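Local atomic coordinates of DnaJ homolog subfamily C member 10 (Mus musculus, PDB entry 3APQ), a protein that reduces disulfide bonds in the endoplasmic reticulum, serving both the correct folding of proteins and the degradation of misfolded ones. Residues L8-T13 / R20-K25; F90-D95 / H128-A133; Y122-S127 / D156-C161; P170-F175 / E191-F196. All blocks are in the same frame, centred on the assembly; numbering follows the deposited sequence.

Contact 1 lies in the J domain, and contacts 3 and 4 lie in the first thioredoxin domain. Contact 2 brings a loop that also touches contact 1 onto the thioredoxin helix 127-142. The tie to contact 1 is both polar and apolar: Asp94 takes a salt bridge from Arg20, and Phe90 packs on Phe23. Contacts 2, 3 and 4 meet around the redox-active disulfide Cys126-Cys129, with Cys129 in contact 2, Cys126 in contact 3 and Pro170 of contact 4 beside them. Contact 4 is buried and apolar. Contact 1 is also apolar, though only partly buried. Contact 2 adds a bridging water. Contact 3 is also partly buried, but polar: an exposed arginine, a serine and a water.

Contact 1 of 4, residues L8-T13 / R20-K25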
loop_
_atom_site.group_PDB
_atom_site.type_symbol
_atom_site.label_atom_id
_atom_site.label_comp_id
_atom_site.label_asym_id
_atom_site.label_seq_id
_atom_site.Cartn_x
_atom_site.Cartn_y
_atom_site.Cartn_z
ATOM N N LEU A 8 11.464 3.936 14.916
ATOM C CA LEU A 8 10.334 4.585 14.236
ATOM C C LEU A 8 9.298 5.168 15.197
ATOM O O LEU A 8 8.400 5.889 14.749
ATOM C CB LEU A 8 9.632 3.600 13.305
ATOM C CG LEU A 8 10.522 3.103 12.147
ATOM C CD1 LEU A 8 9.813 2.086 11.225
ATOM C CD2 LEU A 8 11.116 4.254 11.331
ATOM N N GLY A 9 9.398 4.829 16.485
ATOM C CA GLY A 9 8.469 5.341 17.524
ATOM C C GLY A 9 7.140 4.600 17.521
ATOM O O GLY A 9 6.093 5.191 17.867
ATOM N N VAL A 10 7.141 3.326 17.124
ATOM C CA VAL A 10 5.885 2.548 17.040
ATOM C C VAL A 10 6.019 1.311 17.888
ATOM O O VAL A 10 7.165 0.931 18.289
ATOM C CB VAL A 10 5.487 2.077 15.562
ATOM C CG1 VAL A 10 5.240 3.278 14.597
ATOM C CG2 VAL A 10 6.532 1.124 14.939
ATOM N N SER A 11 4.855 0.691 18.161
ATOM C CA SER A 11 4.838 -0.555 18.868
ATOM C C SER A 11 5.306 -1.779 18.091
ATOM O O SER A 11 5.148 -1.830 16.881
ATOM C CB SER A 11 3.386 -0.864 19.239
ATOM O OG SER A 11 3.492 -1.525 20.397
ATOM N N LYS A 12 5.776 -2.832 18.796
ATOM C CA LYS A 12 6.083 -4.089 18.096
ATOM C C LYS A 12 4.866 -4.687 17.354
ATOM O O LYS A 12 5.011 -5.406 16.348
ATOM C CB LYS A 12 6.742 -5.088 19.066
ATOM C CG LYS A 12 7.061 -6.436 18.430
ATOM C CD LYS A 12 8.148 -7.141 19.254
ATOM C CE LYS A 12 8.345 -8.590 18.870
ATOM N NZ LYS A 12 9.742 -8.993 19.397
ATOM N N THR A 13 3.652 -4.387 17.821
ATOM C CA THR A 13 2.462 -4.907 17.149
ATOM C C THR A 13 1.895 -3.960 16.086
ATOM O O THR A 13 0.764 -4.177 15.661
ATOM C CB THR A 13 1.344 -5.192 18.177
ATOM O OG1 THR A 13 1.066 -3.990 18.925
ATOM C CG2 THR A 13 1.785 -6.292 19.089
ATOM N N ARG A 20 4.283 2.722 8.060
ATOM C CA ARG A 20 4.476 3.736 7.006
ATOM C C ARG A 20 4.255 5.117 7.494
ATOM O O ARG A 20 5.015 6.021 7.129
ATOM C CB ARG A 20 3.519 3.537 5.806
ATOM C CG ARG A 20 3.844 2.298 4.983
ATOM C CD ARG A 20 3.017 2.248 3.648
ATOM N NE ARG A 20 1.583 2.041 3.923
ATOM C CZ ARG A 20 1.007 0.847 4.007
ATOM N NH1 ARG A 20 1.748 -0.281 3.936
ATOM N NH2 ARG A 20 -0.311 0.768 4.180
ATOM N N GLN A 21 3.188 5.315 8.256
ATOM C CA GLN A 21 2.858 6.647 8.721
ATOM C C GLN A 21 3.972 7.204 9.632
ATOM O O GLN A 21 4.335 8.417 9.530
ATOM C CB GLN A 21 1.472 6.683 9.321
ATOM C CG GLN A 21 0.420 6.440 8.136
ATOM C CD GLN A 21 0.710 7.403 6.923
ATOM O OE1 GLN A 21 0.654 8.628 7.103
ATOM N NE2 GLN A 21 1.095 6.850 5.724
ATOM N N ALA A 22 4.560 6.340 10.455
ATOM C CA ALA A 22 5.553 6.842 11.390
ATOM C C ALA A 22 6.802 7.207 10.610
ATOM O O ALA A 22 7.397 8.244 10.865
ATOM C CB ALA A 22 5.883 5.817 12.465
ATOM N N PHE A 23 7.204 6.304 9.727
ATOM C CA PHE A 23 8.347 6.527 8.803
ATOM C C PHE A 23 8.141 7.800 7.968
ATOM O O PHE A 23 9.047 8.633 7.868
ATOM C CB PHE A 23 8.596 5.260 7.942
ATOM C CG PHE A 23 9.594 5.447 6.833
ATOM C CD1 PHE A 23 10.938 5.659 7.102
ATOM C CD2 PHE A 23 9.159 5.470 5.522
ATOM C CE1 PHE A 23 11.863 5.877 6.035
ATOM C CE2 PHE A 23 10.062 5.665 4.447
ATOM C CZ PHE A 23 11.415 5.879 4.710
ATOM N N LYS A 24 6.969 7.960 7.346
ATOM C CA LYS A 24 6.700 9.171 6.557
ATOM C C LYS A 24 6.891 10.475 7.326
ATOM O O LYS A 24 7.501 11.434 6.823
ATOM C CB LYS A 24 5.292 9.124 5.959
ATOM C CG LYS A 24 5.016 10.324 5.042
ATOM C CD LYS A 24 3.650 10.160 4.387
ATOM C CE LYS A 24 2.555 10.882 5.070
ATOM N NZ LYS A 24 1.482 11.184 4.021
ATOM N N LYS A 25 6.415 10.525 8.552
ATOM C CA LYS A 25 6.537 11.702 9.360
ATOM C C LYS A 25 8.038 12.085 9.591
ATOM O O LYS A 25 8.427 13.287 9.552
ATOM C CB LYS A 25 5.783 11.431 10.671
ATOM C CG LYS A 25 5.942 12.484 11.769
ATOM C CD LYS A 25 5.356 11.931 13.078
ATOM C CE LYS A 25 6.242 12.239 14.270
ATOM N NZ LYS A 25 7.669 11.746 14.113
#
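With chi1 at -62°, Val10 sets CG1 opposite its own carbonyl carbon and next to its backbone N. That branch meets Ala22 CB, and the Val10 CG1 to Ala22 CB distance is only 3.4 Å. This is tighter than usual van der Waals contact. Ala22 CB also lies 3.4 Å from Leu8 O, so the methyl touches a carbonyl oxygen as well as the valine branch. The side chain of Leu8 adds a looser touch, with its CB 4.4 Å from Ala22 CB. Further along the leucine, CD2 comes to 4.3 Å from Phe23 CB and lies at the edge of the phenylalanine ring, near its plane. Phe23 has chi1 171°, which carries its ring away from the loop. There it stacks on Tyr52 and meets Tyr86 with the planes at about a right angle. Leu8 also packs on Leu55 of helix 41-55. Helix 4-8 ends in a Schellman motif with Gly9 (phi 79°) as the C-prime residue, and Val10 N bonds to Tyr5 O. The contact thus joins the end of the short helix 4-8 to the long helix 16-30 within the helical J domain.

Contact 2 of 4, residues F90-D95 / H128-A133; sequences FGIYDD and HCHDLA
Tyr93 and Ala133 form the tight part of this contact. Tyr93 OH lies 3.4 Å from Ala133 CA and comes almost as near to its methyl. Ala133 O lies at the edge of the tyrosine ring, in its plane, with Tyr93 CE1 3.9 Å from it. The ring is also covered on one face by its neighbour in the chain: Ile92 CG2 sits 3.5 Å above the plane of the Tyr93 ring, over its centre. The other side is looser. Ile92 CG2 is 4.4 Å from Ala133 CB, and Ile92 CD1 approaches His130 CE1 obliquely at 4.2 Å. His130 has two conformers, so this last touch is less certain. The histidine has its polar partner elsewhere, NE2 bonding to Asp89 OD1. A water joins the two segments, 2.6 Å from Tyr93 OH and donating to Cys129 O at 2.8 Å. It gives the buried hydroxyl a polar partner. The type I turn from Gly91 to Asp94 presents Ile92 and Tyr93 to the helix, and Arg137 bonds to Ile92 O. Helix 127-142 starts at the redox-active disulfide Cys126-Cys129, so the loop packs on the CxxC helix of a thioredoxin-type active site.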
loop_
_atom_site.group_PDB
_atom_site.type_symbol
_atom_site.label_atom_id
_atom_site.label_comp_id
_atom_site.label_asym_id
_atom_site.label_seq_id
_atom_site.Cartn_x
_atom_site.Cartn_y
_atom_site.Cartn_z
ATOM N N PHE A 90 3.676 8.080 -1.429
ATOM C CA PHE A 90 4.020 7.082 -0.420
ATOM C C PHE A 90 2.802 6.836 0.483
ATOM O O PHE A 90 2.214 7.791 0.983
ATOM C CB PHE A 90 5.216 7.579 0.395
ATOM C CG PHE A 90 5.670 6.586 1.392
ATOM C CD1 PHE A 90 6.411 5.468 0.998
ATOM C CD2 PHE A 90 5.283 6.710 2.731
ATOM C CE1 PHE A 90 6.839 4.521 1.945
ATOM C CE2 PHE A 90 5.683 5.766 3.699
ATOM C CZ PHE A 90 6.476 4.664 3.305
ATOM N N GLY A 91 2.415 5.573 0.660
ATOM C CA GLY A 91 1.250 5.241 1.511
ATOM C C GLY A 91 0.001 5.978 1.061
ATOM O O GLY A 91 -0.708 6.582 1.870
ATOM N N ILE A 92 -0.240 5.948 -0.254
ATOM C CA ILE A 92 -1.242 6.790 -0.907
ATOM C C ILE A 92 -2.584 6.823 -0.199
ATOM O O ILE A 92 -3.231 7.876 -0.113
ATOM C CB ILE A 92 -1.517 6.223 -2.416
ATOM C CG1 ILE A 92 -0.276 6.498 -3.259
ATOM C CG2 ILE A 92 -2.641 6.893 -3.107
ATOM C CD1 ILE A 92 0.376 7.885 -2.893
ATOM N N TYR A 93 -3.043 5.654 0.210
ATOM C CA TYR A 93 -4.418 5.591 0.736
ATOM C C TYR A 93 -4.488 5.428 2.220
ATOM O O TYR A 93 -5.559 5.091 2.691
ATOM C CB TYR A 93 -5.224 4.453 0.052
ATOM C CG TYR A 93 -5.435 4.747 -1.441
ATOM C CD1 TYR A 93 -6.172 5.866 -1.873
ATOM C CD2 TYR A 93 -4.856 3.912 -2.412
ATOM C CE1 TYR A 93 -6.361 6.131 -3.244
ATOM C CE2 TYR A 93 -4.995 4.197 -3.759
ATOM C CZ TYR A 93 -5.766 5.301 -4.160
ATOM O OH TYR A 93 -5.893 5.536 -5.495
ATOM N N ASP A 94 -3.379 5.669 2.922
ATOM C CA ASP A 94 -3.285 5.469 4.391
ATOM C C ASP A 94 -4.168 6.366 5.229
ATOM O O ASP A 94 -4.448 6.041 6.384
ATOM C CB ASP A 94 -1.851 5.602 4.875
ATOM C CG ASP A 94 -0.991 4.385 4.480
ATOM O OD1 ASP A 94 -1.549 3.384 3.931
ATOM O OD2 ASP A 94 0.234 4.445 4.699
ATOM N N ASP A 95 -4.566 7.525 4.675
ATOM C CA ASP A 95 -5.480 8.400 5.390
ATOM C C ASP A 95 -6.926 8.312 4.919
ATOM O O ASP A 95 -7.697 9.201 5.268
ATOM C CB ASP A 95 -5.037 9.873 5.273
ATOM C CG ASP A 95 -3.678 10.123 5.847
ATOM O OD1 ASP A 95 -3.348 9.588 6.935
ATOM O OD2 ASP A 95 -2.921 10.905 5.241
ATOM N N HIS A 128 -1.162 8.354 -14.179
ATOM C CA HIS A 128 -2.591 7.928 -14.274
ATOM C C HIS A 128 -3.178 7.429 -12.950
ATOM O O HIS A 128 -4.404 7.622 -12.668
ATOM C CB HIS A 128 -2.786 6.858 -15.341
ATOM C CG HIS A 128 -2.544 7.341 -16.745
ATOM N ND1 HIS A 128 -3.383 8.224 -17.383
ATOM C CD2 HIS A 128 -1.569 7.034 -17.642
ATOM C CE1 HIS A 128 -2.944 8.439 -18.616
ATOM N NE2 HIS A 128 -1.837 7.731 -18.796
ATOM N N CYS A 129 -2.311 6.828 -12.134
ATOM C CA CYS A 129 -2.661 6.411 -10.771
ATOM C C CYS A 129 -2.941 7.659 -9.937
ATOM O O CYS A 129 -3.945 7.685 -9.224
ATOM C CB CYS A 129 -1.530 5.551 -10.149
ATOM S SG CYS A 129 -1.152 4.074 -11.153
ATOM N N HIS A 130 -2.096 8.685 -10.016
ATOM C CA HIS A 130 -2.375 9.887 -9.247
ATOM C C HIS A 130 -3.637 10.592 -9.704
ATOM O O HIS A 130 -4.375 11.206 -8.876
ATOM C CB HIS A 130 -1.165 10.825 -9.209
ATOM C CG HIS A 130 -0.182 10.438 -8.146
ATOM N ND1 HIS A 130 -0.069 11.119 -6.952
ATOM C CD2 HIS A 130 0.677 9.396 -8.068
ATOM C CE1 HIS A 130 0.834 10.518 -6.191
ATOM N NE2 HIS A 130 1.291 9.469 -6.839
ATOM N N ASP A 131 -3.914 10.498 -10.991
ATOM C CA ASP A 131 -5.069 11.151 -11.514
ATOM C C ASP A 131 -6.321 10.501 -10.958
ATOM O O ASP A 131 -7.294 11.191 -10.678
ATOM C CB ASP A 131 -5.105 11.039 -13.049
ATOM C CG ASP A 131 -4.171 12.033 -13.749
ATOM O OD1 ASP A 131 -3.551 12.875 -13.066
ATOM O OD2 ASP A 131 -4.054 11.958 -14.999
ATOM N N LEU A 132 -6.295 9.183 -10.855
ATOM C CA LEU A 132 -7.415 8.369 -10.375
ATOM C C LEU A 132 -7.605 8.448 -8.826
ATOM O O LEU A 132 -8.721 8.395 -8.325
ATOM C CB LEU A 132 -7.224 6.923 -10.824
ATOM C CG LEU A 132 -8.169 5.930 -10.176
ATOM C CD1 LEU A 132 -9.640 6.191 -10.620
ATOM C CD2 LEU A 132 -7.760 4.467 -10.529
ATOM N N ALA A 133 -6.520 8.610 -8.092
ATOM C CA ALA A 133 -6.589 8.632 -6.619
ATOM C C ALA A 133 -7.749 9.412 -5.970
ATOM O O ALA A 133 -8.459 8.863 -5.148
ATOM C CB ALA A 133 -5.255 9.002 -6.011
HETATM O O HOH W 1 -4.348 5.412 -7.578
#

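Contact 3 of 4, residues Y122-S127 / D156-C161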
loop_
_atom_site.group_PDB
_atom_site.type_symbol
_atom_site.label_atom_id
_atom_site.label_comp_id
_atom_site.label_asym_id
_atom_site.label_seq_id
_atom_site.Cartn_x
_atom_site.Cartn_y
_atom_site.Cartn_z
ATOM N N TYR A 122 -1.981 -0.259 -8.270
ATOM C CA TYR A 122 -1.275 0.966 -8.707
ATOM C C TYR A 122 0.236 0.802 -8.534
ATOM O O TYR A 122 0.714 -0.216 -8.033
ATOM C CB TYR A 122 -1.866 2.181 -7.928
ATOM C CG TYR A 122 -1.585 2.156 -6.429
ATOM C CD1 TYR A 122 -0.465 2.806 -5.945
ATOM C CD2 TYR A 122 -2.408 1.492 -5.506
ATOM C CE1 TYR A 122 -0.120 2.792 -4.610
ATOM C CE2 TYR A 122 -2.043 1.484 -4.081
ATOM C CZ TYR A 122 -0.909 2.159 -3.678
ATOM O OH TYR A 122 -0.455 2.270 -2.351
ATOM N N SER A 123 1.019 1.788 -8.981
ATOM C CA SER A 123 2.456 1.718 -8.846
ATOM C C SER A 123 2.947 3.137 -8.541
ATOM O O SER A 123 2.316 4.101 -8.980
ATOM C CB SER A 123 3.085 1.154 -10.122
ATOM O OG SER A 123 4.496 1.180 -10.079
ATOM N N PRO A 124 4.045 3.259 -7.760
ATOM C CA PRO A 124 4.585 4.589 -7.486
ATOM C C PRO A 124 5.067 5.238 -8.823
ATOM O O PRO A 124 5.405 4.527 -9.774
ATOM C CB PRO A 124 5.787 4.296 -6.545
ATOM C CG PRO A 124 6.124 2.851 -6.751
ATOM C CD PRO A 124 4.741 2.225 -6.967
ATOM N N GLY A 125 5.071 6.558 -8.912
ATOM C CA GLY A 125 5.574 7.206 -10.118
ATOM C C GLY A 125 4.607 7.110 -11.302
ATOM O O GLY A 125 5.033 7.166 -12.461
ATOM N N CYS A 126 3.328 6.929 -11.039
ATOM C CA CYS A 126 2.382 6.629 -12.113
ATOM C C CYS A 126 1.383 7.774 -12.162
ATOM O O CYS A 126 0.602 7.992 -11.201
ATOM C CB CYS A 126 1.699 5.301 -11.814
ATOM S SG CYS A 126 0.202 4.871 -12.758
ATOM N N SER A 127 1.469 8.557 -13.235
ATOM C CA SER A 127 0.656 9.777 -13.381
ATOM C C SER A 127 -0.826 9.432 -13.463
ATOM O O SER A 127 -1.644 10.131 -12.876
ATOM C CB SER A 127 1.089 10.591 -14.612
ATOM O OG SER A 127 0.398 11.822 -14.687
ATOM N N ASP A 156 5.619 -2.234 -4.064
ATOM C CA ASP A 156 6.040 -3.078 -2.952
ATOM C C ASP A 156 5.956 -4.595 -3.176
ATOM O O ASP A 156 6.579 -5.347 -2.427
ATOM C CB ASP A 156 5.279 -2.681 -1.690
ATOM C CG ASP A 156 5.873 -1.429 -1.008
ATOM O OD1 ASP A 156 6.932 -0.899 -1.429
ATOM O OD2 ASP A 156 5.257 -0.982 -0.039
ATOM N N ASP A 157 5.186 -5.062 -4.176
ATOM C CA ASP A 157 5.151 -6.495 -4.509
ATOM C C ASP A 157 4.867 -6.759 -5.980
ATOM O O ASP A 157 3.720 -6.996 -6.380
ATOM C CB ASP A 157 4.105 -7.185 -3.662
ATOM C CG ASP A 157 4.249 -8.720 -3.659
ATOM O OD1 ASP A 157 4.862 -9.298 -4.580
ATOM O OD2 ASP A 157 3.696 -9.341 -2.751
ATOM N N ARG A 158 5.925 -6.747 -6.779
ATOM C CA ARG A 158 5.772 -6.807 -8.230
ATOM C C ARG A 158 5.215 -8.135 -8.640
ATOM O O ARG A 158 4.429 -8.218 -9.583
ATOM C CB ARG A 158 7.116 -6.576 -8.929
ATOM C CG ARG A 158 7.635 -5.170 -8.678
ATOM C CD ARG A 158 6.889 -4.142 -9.460
ATOM N NE ARG A 158 7.382 -2.779 -9.187
ATOM C CZ ARG A 158 6.787 -1.673 -9.612
ATOM N NH1 ARG A 158 5.672 -1.744 -10.321
ATOM N NH2 ARG A 158 7.294 -0.482 -9.306
ATOM N N MET A 159 5.629 -9.164 -7.914
ATOM C CA MET A 159 5.261 -10.500 -8.322
ATOM C C MET A 159 3.766 -10.767 -8.057
ATOM O O MET A 159 3.102 -11.388 -8.917
ATOM C CB MET A 159 6.266 -11.504 -7.771
ATOM C CG MET A 159 7.665 -11.274 -8.412
ATOM S SD MET A 159 7.773 -11.754 -10.165
ATOM C CE MET A 159 7.632 -10.179 -11.029
ATOM N N LEU A 160 3.234 -10.213 -6.968
ATOM C CA LEU A 160 1.798 -10.266 -6.715
ATOM C C LEU A 160 1.067 -9.684 -7.924
ATOM O O LEU A 160 0.219 -10.350 -8.516
ATOM C CB LEU A 160 1.446 -9.510 -5.418
ATOM C CG LEU A 160 -0.063 -9.404 -5.074
ATOM C CD1 LEU A 160 -0.780 -10.780 -5.027
ATOM C CD2 LEU A 160 -0.206 -8.625 -3.766
ATOM N N CYS A 161 1.429 -8.466 -8.343
ATOM C CA CYS A 161 0.792 -7.860 -9.517
ATOM C C CYS A 161 0.957 -8.727 -10.753
ATOM O O CYS A 161 -0.015 -8.940 -11.505
ATOM C CB CYS A 161 1.270 -6.412 -9.708
ATOM S SG CYS A 161 0.732 -5.600 -8.171
HETATM O O HOH W 2 7.058 2.157 -10.993
#
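Arg158 reaches across to Ser123 and Pro124, and the chain leads up to it from Asp157. Asp157 is the N-cap of helix 158-163: its OD1 accepts from Leu160 N at 3.0 Å. That bond is fairly straight, 162° at the hydrogen, and meets the oxygen from above the carboxylate plane. Arg158 follows. Its chain bends at chi2 (-74°) and then runs extended, which carries the guanidinium over to the loop. NH1 of Arg158 donates to Ser123 OG at 3.2 Å, with a bent angle of 146°, and the oxygen is at the guanidinium edge, tilted somewhat out of its plane. Ser123 has two conformers; the bond is described for one of them and is to that extent uncertain. A water completes the link. It accepts from Arg158 NH2 at 3.1 Å, donates to Pro124 O at 3.1 Å, and lies 2.9 Å from Ser123 OG. The proline ring touches more weakly, Pro124 CG being 4.4 Å from Arg158 NH2. Leu160 is buried against Phe107 of helix 104-113. Cys161 packs on Val152 of strand 148-153, and its disulfide to Cys154 ties helix 158-163 to the chain just past that strand. Arg158 spans to the loop between strand 117-122 and the CxxC helix 127-142.

Contact 4 of 4, residues P170-F175 / E191-F196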
loop_
_atom_site.group_PDB
_atom_site.type_symbol
_atom_site.label_atom_id
_atom_site.label_comp_id
_atom_site.label_asym_id
_atom_site.label_seq_id
_atom_site.Cartn_x
_atom_site.Cartn_y
_atom_site.Cartn_z
ATOM N N PRO A 170 -3.120 2.427 -13.667
ATOM C CA PRO A 170 -3.774 1.580 -12.659
ATOM C C PRO A 170 -4.507 0.430 -13.325
ATOM O O PRO A 170 -4.903 0.545 -14.498
ATOM C CB PRO A 170 -4.796 2.533 -11.994
ATOM C CG PRO A 170 -5.102 3.539 -13.097
ATOM C CD PRO A 170 -3.826 3.708 -13.900
ATOM N N SER A 171 -4.670 -0.677 -12.606
ATOM C CA SER A 171 -5.509 -1.785 -13.087
ATOM C C SER A 171 -6.544 -2.073 -12.017
ATOM O O SER A 171 -6.205 -2.259 -10.847
ATOM C CB SER A 171 -4.664 -3.026 -13.423
ATOM O OG SER A 171 -4.133 -2.829 -14.709
ATOM N N LEU A 172 -7.809 -2.012 -12.394
ATOM C CA LEU A 172 -8.868 -2.158 -11.398
ATOM C C LEU A 172 -9.627 -3.462 -11.679
ATOM O O LEU A 172 -10.124 -3.678 -12.792
ATOM C CB LEU A 172 -9.860 -0.977 -11.413
ATOM C CG LEU A 172 -9.398 0.507 -11.487
ATOM C CD1 LEU A 172 -10.473 1.545 -11.202
ATOM C CD2 LEU A 172 -8.152 0.879 -10.761
ATOM N N PHE A 173 -9.697 -4.325 -10.671
ATOM C CA PHE A 173 -10.304 -5.650 -10.856
ATOM C C PHE A 173 -11.259 -5.899 -9.731
ATOM O O PHE A 173 -10.965 -5.573 -8.557
ATOM C CB PHE A 173 -9.250 -6.734 -10.772
ATOM C CG PHE A 173 -8.435 -6.921 -12.030
ATOM C CD1 PHE A 173 -8.908 -7.763 -13.064
ATOM C CD2 PHE A 173 -7.192 -6.306 -12.180
ATOM C CE1 PHE A 173 -8.140 -7.984 -14.245
ATOM C CE2 PHE A 173 -6.415 -6.527 -13.351
ATOM C CZ PHE A 173 -6.900 -7.353 -14.381
ATOM N N ILE A 174 -12.378 -6.531 -10.053
ATOM C CA ILE A 174 -13.292 -6.934 -8.999
ATOM C C ILE A 174 -13.201 -8.460 -8.788
ATOM O O ILE A 174 -13.057 -9.240 -9.762
ATOM C CB ILE A 174 -14.672 -6.337 -9.262
ATOM C CG1 ILE A 174 -15.544 -6.394 -8.026
ATOM C CG2 ILE A 174 -15.337 -6.994 -10.447
ATOM C CD1 ILE A 174 -16.655 -5.309 -8.015
ATOM N N PHE A 175 -13.195 -8.880 -7.518
ATOM C CA PHE A 175 -12.920 -10.299 -7.170
ATOM C C PHE A 175 -14.011 -10.808 -6.229
ATOM O O PHE A 175 -14.495 -10.087 -5.337
ATOM C CB PHE A 175 -11.596 -10.435 -6.370
ATOM C CG PHE A 175 -10.358 -10.023 -7.104
ATOM C CD1 PHE A 175 -9.635 -10.963 -7.853
ATOM C CD2 PHE A 175 -9.892 -8.698 -7.026
ATOM C CE1 PHE A 175 -8.437 -10.612 -8.545
ATOM C CE2 PHE A 175 -8.713 -8.320 -7.716
ATOM C CZ PHE A 175 -7.994 -9.292 -8.505
ATOM N N GLU A 191 -19.044 8.195 -11.153
ATOM C CA GLU A 191 -20.352 7.565 -11.450
ATOM C C GLU A 191 -20.170 6.220 -12.187
ATOM O O GLU A 191 -20.874 5.240 -11.893
ATOM C CB GLU A 191 -21.333 8.543 -12.111
ATOM C CG GLU A 191 -21.385 9.903 -11.364
ATOM C CD GLU A 191 -20.362 10.999 -11.890
ATOM O OE1 GLU A 191 -19.078 10.816 -12.072
ATOM O OE2 GLU A 191 -20.900 12.113 -12.118
ATOM N N SER A 192 -19.184 6.151 -13.078
ATOM C CA SER A 192 -18.858 4.888 -13.759
ATOM C C SER A 192 -18.392 3.791 -12.799
ATOM O O SER A 192 -18.777 2.638 -12.938
ATOM C CB SER A 192 -17.781 5.106 -14.830
ATOM O OG SER A 192 -17.268 3.867 -15.332
ATOM N N LEU A 193 -17.530 4.154 -11.846
ATOM C CA LEU A 193 -17.041 3.197 -10.824
ATOM C C LEU A 193 -18.199 2.694 -9.983
ATOM O O LEU A 193 -18.355 1.479 -9.787
ATOM C CB LEU A 193 -15.962 3.859 -9.959
ATOM C CG LEU A 193 -14.647 4.133 -10.715
ATOM C CD1 LEU A 193 -13.723 5.106 -9.898
ATOM C CD2 LEU A 193 -13.832 2.838 -10.962
ATOM N N VAL A 194 -19.056 3.620 -9.557
ATOM C CA VAL A 194 -20.246 3.273 -8.746
ATOM C C VAL A 194 -21.175 2.316 -9.505
ATOM O O VAL A 194 -21.521 1.273 -8.968
ATOM C CB VAL A 194 -21.015 4.482 -8.297
ATOM C CG1 VAL A 194 -22.345 4.054 -7.643
ATOM C CG2 VAL A 194 -20.169 5.333 -7.285
ATOM N N ALA A 195 -21.480 2.640 -10.776
ATOM C CA ALA A 195 -22.385 1.822 -11.624
ATOM C C ALA A 195 -21.790 0.441 -11.869
ATOM O O ALA A 195 -22.490 -0.574 -11.890
ATOM C CB ALA A 195 -22.641 2.510 -12.932
ATOM N N PHE A 196 -20.482 0.391 -12.014
ATOM C CA PHE A 196 -19.825 -0.896 -12.180
ATOM C C PHE A 196 -19.850 -1.714 -10.891
ATOM O O PHE A 196 -20.158 -2.901 -10.944
ATOM C CB PHE A 196 -18.393 -0.709 -12.672
ATOM C CG PHE A 196 -17.584 -1.972 -12.751
ATOM C CD1 PHE A 196 -17.636 -2.794 -13.876
ATOM C CD2 PHE A 196 -16.693 -2.283 -11.741
ATOM C CE1 PHE A 196 -16.840 -3.954 -13.963
ATOM C CE2 PHE A 196 -15.874 -3.440 -11.808
ATOM C CZ PHE A 196 -15.930 -4.270 -12.908
#
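Leu172 and Leu193 meet inside the thioredoxin fold, where helix 190-202 packs on strand 171-175 of the central sheet. Leu172 CD1 and Leu193 CD2 are 3.6 Å apart, and the two side chains cross at about a right angle. Two residues further along the strand, Ile174 meets Phe196. Its CG2 lies 3.7 Å from Phe196 CZ and 3.8 Å from Phe196 CE2, approaching the ring obliquely. The two side chains slide past each other in opposite directions. Phe196 has CG anti to the backbone N (chi1 174°), which extends the ring toward the strand. All of the direct contact is apolar.

A second shell of side chains backs both pairs. Leu172 also packs on Leu132 and Trp136 of helix 127-142, and Leu193 touches Phe139 of the same helix. The Phe196 ring meets Tyr184 edge-to-face and also touches Val182 of the edge strand. Further out, backbone bonds fix the strand on two sides: Phe173 pairs with Val119, and Leu172 pairs with Tyr184. On the helix, Ser192 OG bonds to Tyr184 OH.

The strand starts after Pro170, whose preceding peptide is cis, as in thioredoxins generally. This proline lies beside the redox-active disulfide, with Pro170 N packed against Cys129 SG.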